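Local coordinates for oligopeptide ABC transporter, periplasmic oligopeptide-binding protein, putative (PDB 5IPW), which probably binds oligopeptides outside the cytoplasmic membrane and delivers them to an ATP-driven ABC transporter for uptake, at residues A563-P566 against K570-E573; M505-G510 against K580-N585; Y153-K158 against K173-F178; K149-N154 against L179-Y184; S394-P399 against E573-A578. All blocks are in the same frame, centred on the assembly; numbering follows the deposited sequence.

Contact 1 of 5, residues A563-P566 against K570-E573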
# COMPACT_ATOMS: atom_id res chain seq x y z
N ALA A 563 -8.91 -10.22 12.42
CA ALA A 563 -7.55 -10.36 12.94
C ALA A 563 -7.17 -11.79 13.29
O ALA A 563 -5.99 -12.14 13.26
CB ALA A 563 -7.38 -9.48 14.17
N SER A 564 -8.16 -12.61 13.63
CA SER A 564 -7.93 -13.97 14.10
C SER A 564 -8.11 -15.06 13.03
O SER A 564 -7.57 -16.16 13.17
CB SER A 564 -8.86 -14.27 15.27
OG SER A 564 -10.20 -13.98 14.91
N THR A 565 -8.85 -14.75 11.96
CA THR A 565 -9.13 -15.73 10.91
C THR A 565 -8.18 -15.56 9.70
O THR A 565 -7.97 -14.45 9.23
CB THR A 565 -10.62 -15.71 10.49
OG1 THR A 565 -10.89 -16.79 9.58
CG2 THR A 565 -11.03 -14.38 9.84
N PRO A 566 -7.58 -16.67 9.21
CA PRO A 566 -6.60 -16.62 8.10
C PRO A 566 -7.16 -16.73 6.67
O PRO A 566 -6.66 -16.04 5.77
CB PRO A 566 -5.71 -17.82 8.39
CG PRO A 566 -6.61 -18.81 9.03
CD PRO A 566 -7.63 -18.02 9.82
N LYS A 570 -13.33 -15.88 4.31
CA LYS A 570 -14.01 -15.35 5.49
C LYS A 570 -13.72 -13.85 5.66
O LYS A 570 -14.60 -13.08 6.03
CB LYS A 570 -13.58 -16.11 6.77
CG LYS A 570 -14.74 -16.70 7.57
CD LYS A 570 -15.78 -15.67 7.99
CE LYS A 570 -17.08 -16.33 8.43
NZ LYS A 570 -18.25 -15.41 8.29
N ILE A 571 -12.49 -13.45 5.36
CA ILE A 571 -12.12 -12.04 5.43
C ILE A 571 -13.05 -11.23 4.52
O ILE A 571 -13.67 -10.28 4.98
CB ILE A 571 -10.64 -11.80 5.04
CG1 ILE A 571 -9.71 -12.06 6.23
CG2 ILE A 571 -10.41 -10.37 4.57
CD1 ILE A 571 -9.53 -13.52 6.58
N LYS A 572 -13.14 -11.63 3.25
CA LYS A 572 -13.95 -10.90 2.26
C LYS A 572 -15.42 -10.80 2.68
O LYS A 572 -16.07 -9.78 2.44
CB LYS A 572 -13.83 -11.56 0.87
CG LYS A 572 -14.46 -10.74 -0.25
CD LYS A 572 -13.83 -11.02 -1.61
CE LYS A 572 -12.41 -10.46 -1.71
NZ LYS A 572 -11.94 -10.27 -3.12
N GLU A 573 -15.92 -11.86 3.30
CA GLU A 573 -17.28 -11.86 3.84
C GLU A 573 -17.41 -10.95 5.06
O GLU A 573 -18.42 -10.28 5.23
CB GLU A 573 -17.70 -13.29 4.22
CG GLU A 573 -17.88 -14.23 3.03
CD GLU A 573 -17.99 -15.69 3.43
OE1 GLU A 573 -18.12 -15.98 4.64
OE2 GLU A 573 -17.93 -16.55 2.53
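With chi1 at -173°, Thr565 sets its hydroxyl OG1 anti to the backbone N and swings its methyl CG2 toward Ile571, whose own CG1 stands anti to its carbonyl carbon (chi1 -83°) and carries CD1 out to meet it. The two side chains slide past one another in opposite directions, and the contact is methyl against methyl, with CG2 of Thr565 3.7 Å from CD1 of Ile571. The same CD1 lies beside the backbone of the 563-566 segment, 3.2 Å from Thr565 O and, less closely, 3.9 Å from Pro566 O. The hydroxyl of Thr565 takes another course: OG1 approaches the methylene CB of Lys570 at 3.9 Å, the two chains crossing at about a right angle.

No hydrogen bond spans the segments, and the joint is one of shape. Threonine suits a partly exposed bend because it offers a methyl to the interior and a hydroxyl beside the lysine; isoleucine, which is buried, suits the inner face of the helix. Lys570 bends at chi2 and leads its charged end away, toward Glu573 OE1, with which it makes a long ion pair. Pro566 follows Thr565 in the linker, where its ring restricts the backbone between the two helices.

The contact closes the corner of a helical hairpin. The chain passes here from helix 550-564 into helix 568-584, which runs back antiparallel to it, and Ile571 also packs against the loop residues Tyr396 and Leu501.

Contact 2 of 5, residues M505-G510 against K580-N585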
# COMPACT_ATOMS: atom_id res chain seq x y z
N MET A 505 -7.42 1.67 10.85
CA MET A 505 -8.05 2.59 11.80
C MET A 505 -9.28 3.30 11.23
O MET A 505 -10.21 3.58 11.96
CB MET A 505 -7.04 3.61 12.33
CG MET A 505 -6.66 4.71 11.35
SD MET A 505 -5.32 5.74 12.00
CE MET A 505 -5.93 7.36 11.53
N VAL A 506 -9.28 3.58 9.93
CA VAL A 506 -10.37 4.35 9.32
C VAL A 506 -11.66 3.55 9.19
O VAL A 506 -12.75 4.10 9.30
CB VAL A 506 -9.96 4.93 7.95
CG1 VAL A 506 -11.16 5.51 7.22
CG2 VAL A 506 -8.90 6.00 8.13
N ILE A 507 -11.55 2.25 8.95
CA ILE A 507 -12.72 1.41 8.83
C ILE A 507 -13.14 0.90 10.21
O ILE A 507 -14.32 0.91 10.54
CB ILE A 507 -12.48 0.24 7.85
CG1 ILE A 507 -12.75 0.67 6.41
CG2 ILE A 507 -13.43 -0.92 8.13
CD1 ILE A 507 -12.09 1.97 6.00
N PHE A 508 -12.16 0.48 11.00
CA PHE A 508 -12.43 -0.19 12.27
C PHE A 508 -12.00 0.63 13.48
O PHE A 508 -10.81 0.87 13.68
CB PHE A 508 -11.72 -1.54 12.30
CG PHE A 508 -12.15 -2.45 11.19
CD1 PHE A 508 -13.42 -3.00 11.20
CD2 PHE A 508 -11.30 -2.73 10.13
CE1 PHE A 508 -13.83 -3.84 10.18
CE2 PHE A 508 -11.71 -3.57 9.11
CZ PHE A 508 -12.98 -4.13 9.13
N PRO A 509 -12.98 1.07 14.30
CA PRO A 509 -12.64 1.71 15.56
C PRO A 509 -11.80 0.81 16.45
O PRO A 509 -12.07 -0.38 16.54
CB PRO A 509 -14.01 1.97 16.19
CG PRO A 509 -14.91 2.15 15.02
CD PRO A 509 -14.41 1.19 13.99
N GLY A 510 -10.78 1.39 17.08
CA GLY A 510 -9.92 0.67 18.02
C GLY A 510 -9.09 -0.45 17.41
O GLY A 510 -8.67 -1.37 18.13
N LYS A 580 -20.96 -2.69 4.86
CA LYS A 580 -22.41 -2.58 4.98
C LYS A 580 -22.71 -1.56 6.06
O LYS A 580 -23.39 -0.57 5.82
CB LYS A 580 -23.04 -3.95 5.33
CG LYS A 580 -24.56 -3.94 5.49
CD LYS A 580 -25.08 -5.19 6.18
CE LYS A 580 -26.52 -5.00 6.64
NZ LYS A 580 -27.09 -6.22 7.28
N ILE A 581 -22.17 -1.81 7.25
CA ILE A 581 -22.33 -0.90 8.37
C ILE A 581 -22.00 0.55 7.98
O ILE A 581 -22.83 1.45 8.13
CB ILE A 581 -21.49 -1.36 9.58
CG1 ILE A 581 -22.18 -2.57 10.23
CG2 ILE A 581 -21.30 -0.22 10.56
CD1 ILE A 581 -21.38 -3.27 11.31
N HIS A 582 -20.81 0.78 7.43
CA HIS A 582 -20.43 2.11 6.96
C HIS A 582 -21.35 2.66 5.87
O HIS A 582 -21.31 3.85 5.56
CB HIS A 582 -18.99 2.10 6.41
CG HIS A 582 -17.94 2.25 7.46
ND1 HIS A 582 -17.36 3.47 7.75
CD2 HIS A 582 -17.34 1.35 8.28
CE1 HIS A 582 -16.46 3.31 8.71
NE2 HIS A 582 -16.43 2.04 9.04
N ARG A 583 -22.15 1.79 5.27
CA ARG A 583 -23.08 2.17 4.21
C ARG A 583 -24.36 2.71 4.82
O ARG A 583 -24.86 3.75 4.41
CB ARG A 583 -23.40 0.94 3.37
CG ARG A 583 -23.84 1.21 1.95
CD ARG A 583 -23.68 -0.05 1.12
NE ARG A 583 -24.37 -1.20 1.70
CZ ARG A 583 -24.05 -2.49 1.51
NH1 ARG A 583 -23.01 -2.83 0.75
NH2 ARG A 583 -24.77 -3.43 2.10
N GLU A 584 -24.88 1.97 5.79
CA GLU A 584 -26.12 2.32 6.47
C GLU A 584 -25.96 3.56 7.36
O GLU A 584 -26.88 4.38 7.46
CB GLU A 584 -26.63 1.11 7.26
CG GLU A 584 -27.24 0.05 6.36
CD GLU A 584 -27.29 -1.34 6.97
OE1 GLU A 584 -27.89 -2.23 6.33
OE2 GLU A 584 -26.75 -1.55 8.07
N ASN A 585 -24.80 3.70 8.00
CA ASN A 585 -24.41 4.92 8.71
C ASN A 585 -23.38 5.64 7.87
O ASN A 585 -22.49 5.01 7.33
CB ASN A 585 -23.80 4.58 10.06
CG ASN A 585 -24.65 3.63 10.88
OD1 ASN A 585 -25.36 4.04 11.78
ND2 ASN A 585 -24.57 2.33 10.56
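A side-chain-to-backbone hydrogen bond from the last turn of helix 568-584 to the loop after strand 489-494 forms the core of this buried contact, made by His582 and the backbone of Val506 and Ile507. NE2 of His582 donates a hydrogen bond of 2.8 Å to Ile507 O, with an N-H...O angle of 160°. The bond is well directed at both ends: the imidazole points its edge at the oxygen, which lies in the ring plane, and the N-H arrives in the carbonyl plane on a lone pair. The direction of the bond places a proton on NE2. Val506 O lies obliquely to the ring, 3.8 Å from CE1 of His582, and is itself hydrogen-bonded by Trp518 NE1.

Histidine suits the place because it combines a polar N-H for a buried carbonyl with a flat ring that can pack among aromatic groups; here Trp401, Trp518 and Trp587 all meet it, Trp587 edge-to-face. Three residues on, Asn585 is the first to leave the helix, and its ND2 donates to Ile581 O at 3.1 Å, almost straight at 176°; that oxygen also accepts from the Asn585 backbone N.

From the same loop, Phe508 packs on Met575 and Ala578 of helix 568-584 and on Ile562 of helix 550-564, while Leu555 of helix 550-564 touches both Ile581 and His582.

Contact 3 of 5, residues Y153-K158 against K173-F178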
# COMPACT_ATOMS: atom_id res chain seq x y z
N TYR A 153 6.92 -9.24 14.89
CA TYR A 153 7.93 -9.80 15.79
C TYR A 153 7.60 -9.57 17.27
O TYR A 153 8.00 -10.37 18.11
CB TYR A 153 9.32 -9.25 15.48
CG TYR A 153 10.45 -9.96 16.23
CD1 TYR A 153 11.06 -11.09 15.70
CD2 TYR A 153 10.89 -9.49 17.47
CE1 TYR A 153 12.09 -11.74 16.39
CE2 TYR A 153 11.92 -10.13 18.16
CZ TYR A 153 12.51 -11.25 17.61
OH TYR A 153 13.53 -11.88 18.29
N ASN A 154 6.88 -8.49 17.57
CA ASN A 154 6.48 -8.19 18.95
C ASN A 154 5.39 -9.13 19.45
O ASN A 154 5.31 -9.40 20.65
CB ASN A 154 6.05 -6.73 19.09
CG ASN A 154 7.24 -5.78 19.14
OD1 ASN A 154 8.30 -6.13 19.67
ND2 ASN A 154 7.06 -4.57 18.60
N ILE A 155 4.56 -9.63 18.55
CA ILE A 155 3.81 -10.84 18.84
C ILE A 155 4.90 -11.91 18.92
O ILE A 155 5.77 -11.95 18.05
CB ILE A 155 2.80 -11.19 17.73
CG1 ILE A 155 1.81 -10.03 17.54
CG2 ILE A 155 2.07 -12.48 18.07
CD1 ILE A 155 0.65 -10.33 16.62
N GLY A 156 4.87 -12.74 19.95
CA GLY A 156 5.91 -13.77 20.09
C GLY A 156 5.96 -14.68 18.88
O GLY A 156 4.93 -15.15 18.41
N VAL A 157 7.17 -14.92 18.36
CA VAL A 157 7.33 -15.78 17.19
C VAL A 157 8.57 -16.67 17.29
O VAL A 157 9.65 -16.22 17.68
CB VAL A 157 7.38 -14.96 15.87
CG1 VAL A 157 8.63 -14.10 15.79
CG2 VAL A 157 7.27 -15.89 14.66
N LYS A 158 8.40 -17.94 16.92
CA LYS A 158 9.51 -18.89 16.82
C LYS A 158 9.62 -19.34 15.37
O LYS A 158 8.63 -19.76 14.77
CB LYS A 158 9.27 -20.09 17.75
CG LYS A 158 10.44 -20.42 18.67
CD LYS A 158 11.71 -20.81 17.91
CE LYS A 158 12.94 -20.73 18.80
NZ LYS A 158 14.18 -20.47 18.01
N LYS A 173 -0.22 -17.79 20.27
CA LYS A 173 -1.63 -17.50 19.95
C LYS A 173 -1.88 -17.44 18.43
O LYS A 173 -0.93 -17.48 17.64
CB LYS A 173 -2.10 -16.19 20.60
CG LYS A 173 -1.85 -14.95 19.75
CD LYS A 173 -1.58 -13.73 20.60
CE LYS A 173 -2.04 -12.48 19.88
NZ LYS A 173 -1.49 -11.26 20.52
N PRO A 174 -3.16 -17.34 18.02
CA PRO A 174 -3.41 -17.15 16.60
C PRO A 174 -3.10 -15.74 16.12
O PRO A 174 -3.05 -14.80 16.91
CB PRO A 174 -4.91 -17.45 16.48
CG PRO A 174 -5.17 -18.39 17.60
CD PRO A 174 -4.40 -17.74 18.71
N TYR A 175 -2.89 -15.62 14.81
CA TYR A 175 -2.48 -14.37 14.19
C TYR A 175 -2.71 -14.41 12.68
O TYR A 175 -1.78 -14.57 11.89
CB TYR A 175 -1.00 -14.10 14.51
CG TYR A 175 -0.48 -12.77 14.03
CD1 TYR A 175 -1.25 -11.61 14.11
CD2 TYR A 175 0.81 -12.66 13.51
CE1 TYR A 175 -0.76 -10.39 13.68
CE2 TYR A 175 1.31 -11.45 13.08
CZ TYR A 175 0.53 -10.31 13.16
OH TYR A 175 1.03 -9.11 12.73
N GLY A 176 -3.98 -14.28 12.30
CA GLY A 176 -4.39 -14.35 10.90
C GLY A 176 -3.85 -13.23 10.03
O GLY A 176 -3.67 -13.40 8.83
N LEU A 177 -3.57 -12.08 10.65
CA LEU A 177 -3.07 -10.91 9.93
C LEU A 177 -1.71 -11.14 9.28
O LEU A 177 -1.34 -10.40 8.38
CB LEU A 177 -2.96 -9.71 10.87
CG LEU A 177 -4.27 -9.13 11.42
CD1 LEU A 177 -3.98 -7.92 12.30
CD2 LEU A 177 -5.24 -8.76 10.29
N PHE A 178 -0.97 -12.14 9.75
CA PHE A 178 0.37 -12.39 9.25
C PHE A 178 0.41 -12.59 7.74
O PHE A 178 1.36 -12.15 7.09
CB PHE A 178 0.98 -13.60 9.93
CG PHE A 178 2.36 -13.94 9.44
CD1 PHE A 178 3.41 -13.06 9.64
CD2 PHE A 178 2.60 -15.14 8.76
CE1 PHE A 178 4.68 -13.36 9.19
CE2 PHE A 178 3.87 -15.44 8.31
CZ PHE A 178 4.91 -14.55 8.52
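Ile155 reaches across to Tyr175 at the open end of a beta hairpin, strands 157-163 and 166-171, which form one margin of a five-stranded antiparallel sheet. The first shell is a CH-pi contact: CD1 of Ile155 sits over one face of the tyrosine ring, 3.3 Å from its centroid and 14° off the ring normal. The isoleucine gets there by extension, since CD1 continues outward from CG1 with chi2 at -172°. CG of Tyr175 is anti to the backbone N (chi1 -175°), which turns a face of the ring to the isoleucine; the two side chains meet at a slant. A branched aliphatic chain suits this role, for its second branch, CG2, lies beside the aliphatic part of Lys173, 4.5 Å from Lys173 CE; lysine suits this exposed position, where its ammonium can stay in solvent.

Further out, the hairpin and its neighbours position both residues. Gly156 and Ser172 pair through their backbones and so prolong the strands toward the contact. Phe171 touches Ile155 and meets the Tyr175 ring edge-to-face, while Tyr111 OH bonds to Tyr175 O and Trp152 and Lys181 lie against the Tyr175 side chain.

The far face of the Tyr175 ring is turned to its own chain, where the backbone turns back with a weak bond from Phe178 N to Tyr175 O, and Phe178 N stands over the ring centre 4.0 Å above its plane.

Contact 4 of 5, residues K149-N154 against L179-Y184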
# COMPACT_ATOMS: atom_id res chain seq x y z
N LYS A 149 11.56 -3.13 17.04
CA LYS A 149 11.03 -4.34 16.43
C LYS A 149 9.78 -4.08 15.59
O LYS A 149 9.08 -3.09 15.81
CB LYS A 149 10.71 -5.38 17.51
CG LYS A 149 11.80 -6.42 17.74
CD LYS A 149 13.19 -5.84 17.95
CE LYS A 149 14.16 -6.95 18.36
NZ LYS A 149 15.55 -6.47 18.50
N PRO A 150 9.49 -4.96 14.61
CA PRO A 150 8.27 -4.83 13.83
C PRO A 150 7.05 -5.45 14.53
O PRO A 150 7.20 -6.31 15.39
CB PRO A 150 8.58 -5.60 12.55
CG PRO A 150 9.56 -6.64 12.97
CD PRO A 150 10.37 -6.02 14.07
N ASP A 151 5.88 -4.96 14.15
CA ASP A 151 4.59 -5.46 14.64
C ASP A 151 4.55 -6.99 14.84
O ASP A 151 4.30 -7.47 15.95
CB ASP A 151 3.45 -5.00 13.69
CG ASP A 151 3.88 -4.88 12.21
OD1 ASP A 151 4.85 -5.55 11.78
OD2 ASP A 151 3.25 -4.11 11.46
N TRP A 152 4.80 -7.73 13.76
CA TRP A 152 4.73 -9.19 13.78
C TRP A 152 5.75 -9.85 14.71
O TRP A 152 5.48 -10.91 15.26
CB TRP A 152 4.88 -9.78 12.36
CG TRP A 152 6.19 -9.47 11.70
CD1 TRP A 152 6.49 -8.39 10.93
CD2 TRP A 152 7.39 -10.25 11.78
NE1 TRP A 152 7.79 -8.45 10.51
CE2 TRP A 152 8.37 -9.58 11.02
CE3 TRP A 152 7.72 -11.45 12.42
CZ2 TRP A 152 9.66 -10.07 10.89
CZ3 TRP A 152 9.01 -11.93 12.27
CH2 TRP A 152 9.96 -11.24 11.52
N TYR A 153 6.92 -9.24 14.89
CA TYR A 153 7.93 -9.80 15.79
C TYR A 153 7.60 -9.57 17.27
O TYR A 153 8.00 -10.37 18.11
CB TYR A 153 9.32 -9.25 15.48
CG TYR A 153 10.45 -9.96 16.23
CD1 TYR A 153 11.06 -11.09 15.70
CD2 TYR A 153 10.89 -9.49 17.47
CE1 TYR A 153 12.09 -11.74 16.39
CE2 TYR A 153 11.92 -10.13 18.16
CZ TYR A 153 12.51 -11.25 17.61
OH TYR A 153 13.53 -11.88 18.29
N ASN A 154 6.88 -8.49 17.57
CA ASN A 154 6.48 -8.19 18.95
C ASN A 154 5.39 -9.13 19.45
O ASN A 154 5.31 -9.40 20.65
CB ASN A 154 6.05 -6.73 19.09
CG ASN A 154 7.24 -5.78 19.14
OD1 ASN A 154 8.30 -6.13 19.67
ND2 ASN A 154 7.06 -4.57 18.60
N LEU A 179 -0.60 -13.24 7.18
CA LEU A 179 -0.66 -13.45 5.74
C LEU A 179 -0.58 -12.14 4.96
O LEU A 179 -0.05 -12.12 3.86
CB LEU A 179 -1.92 -14.21 5.34
CG LEU A 179 -1.96 -15.70 5.65
CD1 LEU A 179 -3.28 -16.27 5.16
CD2 LEU A 179 -0.80 -16.46 5.03
N LEU A 180 -1.12 -11.07 5.53
CA LEU A 180 -1.07 -9.75 4.89
C LEU A 180 0.27 -9.05 5.06
O LEU A 180 0.53 -8.04 4.41
CB LEU A 180 -2.20 -8.86 5.42
CG LEU A 180 -3.57 -9.09 4.79
CD1 LEU A 180 -4.01 -10.56 4.80
CD2 LEU A 180 -4.58 -8.23 5.52
N LYS A 181 1.12 -9.57 5.94
CA LYS A 181 2.45 -9.01 6.15
C LYS A 181 3.42 -9.53 5.11
O LYS A 181 4.32 -8.80 4.68
CB LYS A 181 2.96 -9.40 7.54
CG LYS A 181 2.07 -8.93 8.68
CD LYS A 181 2.51 -7.58 9.22
CE LYS A 181 1.46 -6.98 10.14
NZ LYS A 181 0.28 -6.49 9.37
N VAL A 182 3.23 -10.78 4.70
CA VAL A 182 4.20 -11.47 3.84
C VAL A 182 4.42 -10.82 2.46
O VAL A 182 5.56 -10.73 2.02
CB VAL A 182 3.82 -12.96 3.67
CG1 VAL A 182 4.72 -13.65 2.67
CG2 VAL A 182 3.90 -13.66 5.02
N PRO A 183 3.35 -10.38 1.79
CA PRO A 183 3.51 -9.67 0.51
C PRO A 183 4.10 -8.28 0.64
O PRO A 183 4.56 -7.72 -0.35
CB PRO A 183 2.07 -9.54 -0.02
CG PRO A 183 1.22 -10.35 0.88
CD PRO A 183 1.94 -10.44 2.18
N TYR A 184 4.06 -7.72 1.85
CA TYR A 184 4.59 -6.39 2.10
C TYR A 184 6.07 -6.43 2.48
O TYR A 184 6.87 -5.65 1.97
CB TYR A 184 3.79 -5.69 3.22
CG TYR A 184 4.27 -4.28 3.48
CD1 TYR A 184 3.84 -3.22 2.69
CD2 TYR A 184 5.19 -4.00 4.49
CE1 TYR A 184 4.30 -1.93 2.89
CE2 TYR A 184 5.65 -2.70 4.71
CZ TYR A 184 5.20 -1.67 3.90
OH TYR A 184 5.65 -0.37 4.09
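Asp151 and Lys181 point at each other from opposing segments, yet the carboxylate meets the methylenes of the lysine and not its ammonium. CE of Lys181 lies 3.6 Å from Asp151 OD2, and CD of Lys181 lies 4.0 Å from Asp151 OD1, so the end of the lysine chain runs along both oxygens. Two bends explain the offset: chi2 at -93° turns the chain toward the helix, and chi4 at -73° then swings NZ aside, leaving it 4.3 Å from Asp151 OD2, beyond salt-bridge distance. The same lysine passes the indole of Trp152, its CD 4.4 Å from CD1 of that ring and oblique to it.

Asp151 opens the short helix 151-154, with Pro150 at the N-cap position. Its OD1 accepts a 2.9 Å hydrogen bond from Trp152 N, received on the anti side and 24° out of the carboxylate plane, which helps to orient the carboxylate. Pro150 CG and Tyr153 CB cover one face of the Trp152 indole, both offset toward its rim, and the buried ring also meets Phe187 and Val140. A large aromatic therefore suits the buried side of the turn and an aspartate the exposed one. Lys181 also rests on Tyr175, which lends its methylenes an apolar neighbour.

Chemically, this is a loose attraction between opposite charges, with lysine methylenes lying against the carboxylate and passing the indole. The nearby lysine, and to a small degree the start of this one-turn helix, may favour the anionic form of Asp151, but no direct bond locks Lys181 to it.

Contact 5 of 5, residues S394-P399 against E573-A578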
# COMPACT_ATOMS: atom_id res chain seq x y z
N SER A 394 -10.14 -3.12 -5.72
CA SER A 394 -9.60 -3.49 -4.42
C SER A 394 -10.40 -4.64 -3.85
O SER A 394 -11.61 -4.69 -4.03
CB SER A 394 -9.62 -2.29 -3.47
OG SER A 394 -10.93 -2.02 -3.00
N PRO A 395 -9.73 -5.56 -3.13
CA PRO A 395 -10.33 -6.84 -2.78
C PRO A 395 -11.74 -6.75 -2.22
O PRO A 395 -12.63 -7.47 -2.67
CB PRO A 395 -9.39 -7.40 -1.71
CG PRO A 395 -8.51 -6.27 -1.29
CD PRO A 395 -8.42 -5.38 -2.49
N TYR A 396 -11.94 -5.84 -1.27
CA TYR A 396 -13.20 -5.76 -0.53
C TYR A 396 -14.10 -4.63 -1.03
O TYR A 396 -15.07 -4.28 -0.35
CB TYR A 396 -12.89 -5.57 0.95
CG TYR A 396 -11.69 -6.38 1.40
CD1 TYR A 396 -11.72 -7.76 1.36
CD2 TYR A 396 -10.52 -5.75 1.82
CE1 TYR A 396 -10.61 -8.51 1.76
CE2 TYR A 396 -9.42 -6.48 2.22
CZ TYR A 396 -9.47 -7.86 2.18
OH TYR A 396 -8.38 -8.59 2.58
N PHE A 397 -13.80 -4.10 -2.21
CA PHE A 397 -14.57 -3.01 -2.84
C PHE A 397 -16.07 -3.14 -2.63
O PHE A 397 -16.63 -4.23 -2.78
CB PHE A 397 -14.29 -2.98 -4.34
CG PHE A 397 -15.11 -1.96 -5.08
CD1 PHE A 397 -14.70 -0.65 -5.14
CD2 PHE A 397 -16.29 -2.32 -5.72
CE1 PHE A 397 -15.43 0.31 -5.82
CE2 PHE A 397 -17.03 -1.37 -6.40
CZ PHE A 397 -16.60 -0.06 -6.46
N ASP A 398 -16.71 -2.02 -2.30
CA ASP A 398 -18.15 -2.00 -2.08
C ASP A 398 -18.82 -1.05 -3.07
O ASP A 398 -18.66 0.17 -2.97
CB ASP A 398 -18.48 -1.61 -0.65
CG ASP A 398 -19.90 -1.95 -0.27
OD1 ASP A 398 -20.80 -1.78 -1.12
OD2 ASP A 398 -20.14 -2.39 0.87
N PRO A 399 -19.58 -1.61 -4.03
CA PRO A 399 -20.23 -0.80 -5.07
C PRO A 399 -21.42 -0.01 -4.52
O PRO A 399 -21.61 1.15 -4.89
CB PRO A 399 -20.68 -1.84 -6.09
CG PRO A 399 -20.87 -3.10 -5.31
CD PRO A 399 -19.95 -3.04 -4.13
N GLU A 573 -15.92 -11.86 3.30
CA GLU A 573 -17.28 -11.86 3.84
C GLU A 573 -17.41 -10.95 5.06
O GLU A 573 -18.42 -10.28 5.23
CB GLU A 573 -17.70 -13.29 4.22
CG GLU A 573 -17.88 -14.23 3.03
CD GLU A 573 -17.99 -15.69 3.43
OE1 GLU A 573 -18.12 -15.98 4.64
OE2 GLU A 573 -17.93 -16.55 2.53
N LEU A 574 -16.38 -10.94 5.91
CA LEU A 574 -16.36 -10.07 7.10
C LEU A 574 -16.20 -8.59 6.74
O LEU A 574 -16.82 -7.72 7.36
CB LEU A 574 -15.25 -10.51 8.07
CG LEU A 574 -15.52 -11.83 8.80
CD1 LEU A 574 -14.24 -12.36 9.44
CD2 LEU A 574 -16.61 -11.70 9.85
N MET A 575 -15.37 -8.29 5.74
CA MET A 575 -15.22 -6.93 5.24
C MET A 575 -16.49 -6.43 4.58
O MET A 575 -16.78 -5.23 4.60
CB MET A 575 -14.06 -6.83 4.25
CG MET A 575 -12.69 -6.92 4.90
SD MET A 575 -12.30 -5.56 6.03
CE MET A 575 -12.36 -4.13 4.95
N ALA A 576 -17.25 -7.35 3.98
CA ALA A 576 -18.56 -7.02 3.41
C ALA A 576 -19.47 -6.41 4.47
O ALA A 576 -20.09 -5.38 4.23
CB ALA A 576 -19.20 -8.27 2.82
N GLU A 577 -19.51 -7.04 5.64
CA GLU A 577 -20.35 -6.57 6.75
C GLU A 577 -19.92 -5.18 7.24
O GLU A 577 -20.76 -4.32 7.50
CB GLU A 577 -20.27 -7.53 7.94
CG GLU A 577 -20.44 -9.00 7.58
CD GLU A 577 -20.97 -9.81 8.73
OE1 GLU A 577 -22.06 -9.49 9.23
OE2 GLU A 577 -20.29 -10.77 9.15
N ALA A 578 -18.62 -4.99 7.37
CA ALA A 578 -18.06 -3.72 7.79
C ALA A 578 -18.48 -2.60 6.85
O ALA A 578 -18.92 -1.54 7.28
CB ALA A 578 -16.54 -3.81 7.84
O HOH W 1 -21.39 -4.72 1.91
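Tyr396 and Met575 make the tight half of this contact. The methionine lies over one face of the tyrosine ring, its CG 3.8 Å from the ring centroid and 15° off the normal, a CH-pi contact. Its sulfur stands higher above the same face, with SD 4.8 Å from the Tyr396 centroid, a longer Met-aromatic contact. Bends at chi2 (-64°) and chi3 (-62°) curl the chain over the ring and bring CE to 4.0 Å from Tyr396 CD2. Methionine suits the place, being flexible enough to follow a flat surface. The opposite face of the ring is covered by CB of Pro395, its neighbour in the type I turn from Ser394 to Phe397, so the aromatic is sandwiched between turn and helix.

The other half is looser and hydrated. Asp398 OD2 stays 4.5 Å from Ala576 O, and a water spans the gap, donating to the carboxylate at 2.8 Å and to the carbonyl at 2.7 Å. The small side chain of Ala576, at an exposed position, probably lets the water reach its carbonyl. Asp398 is further held by Thr579 OG1 and by a salt bridge to Arg583, while its OD1 caps Trp401 N, the aspartate serving as N-cap of helix 399-403.

The turn thus lies along one flank of helix 568-584. Leu574, Met575 and Ala578 also pack on helix 550-564, and the loop after strand 489-494 supplies Leu501 against Tyr396 and Phe508 against Met575.

How the contacts relate
The contacts fall into two groups. Contacts 3 and 4 come first along the chain: they start from the same stretch, sharing Tyr153 and Asn154 of helix 151-154, and close one after the other in the loop after strand 166-171, their centres about 8 Å apart. Contacts 1, 5 and 2 follow one another along helix 568-584, contact 5 lying about 11 Å from each of the others between centres. That one long helix thus gathers loops 394-399 and 505-510, 70 or more residues away in sequence. Contact 1 couples it to the first group, Ala563 packing on Leu177 and Pro566 on Leu179, in the loop beside the five-stranded sheet of residues 85-171.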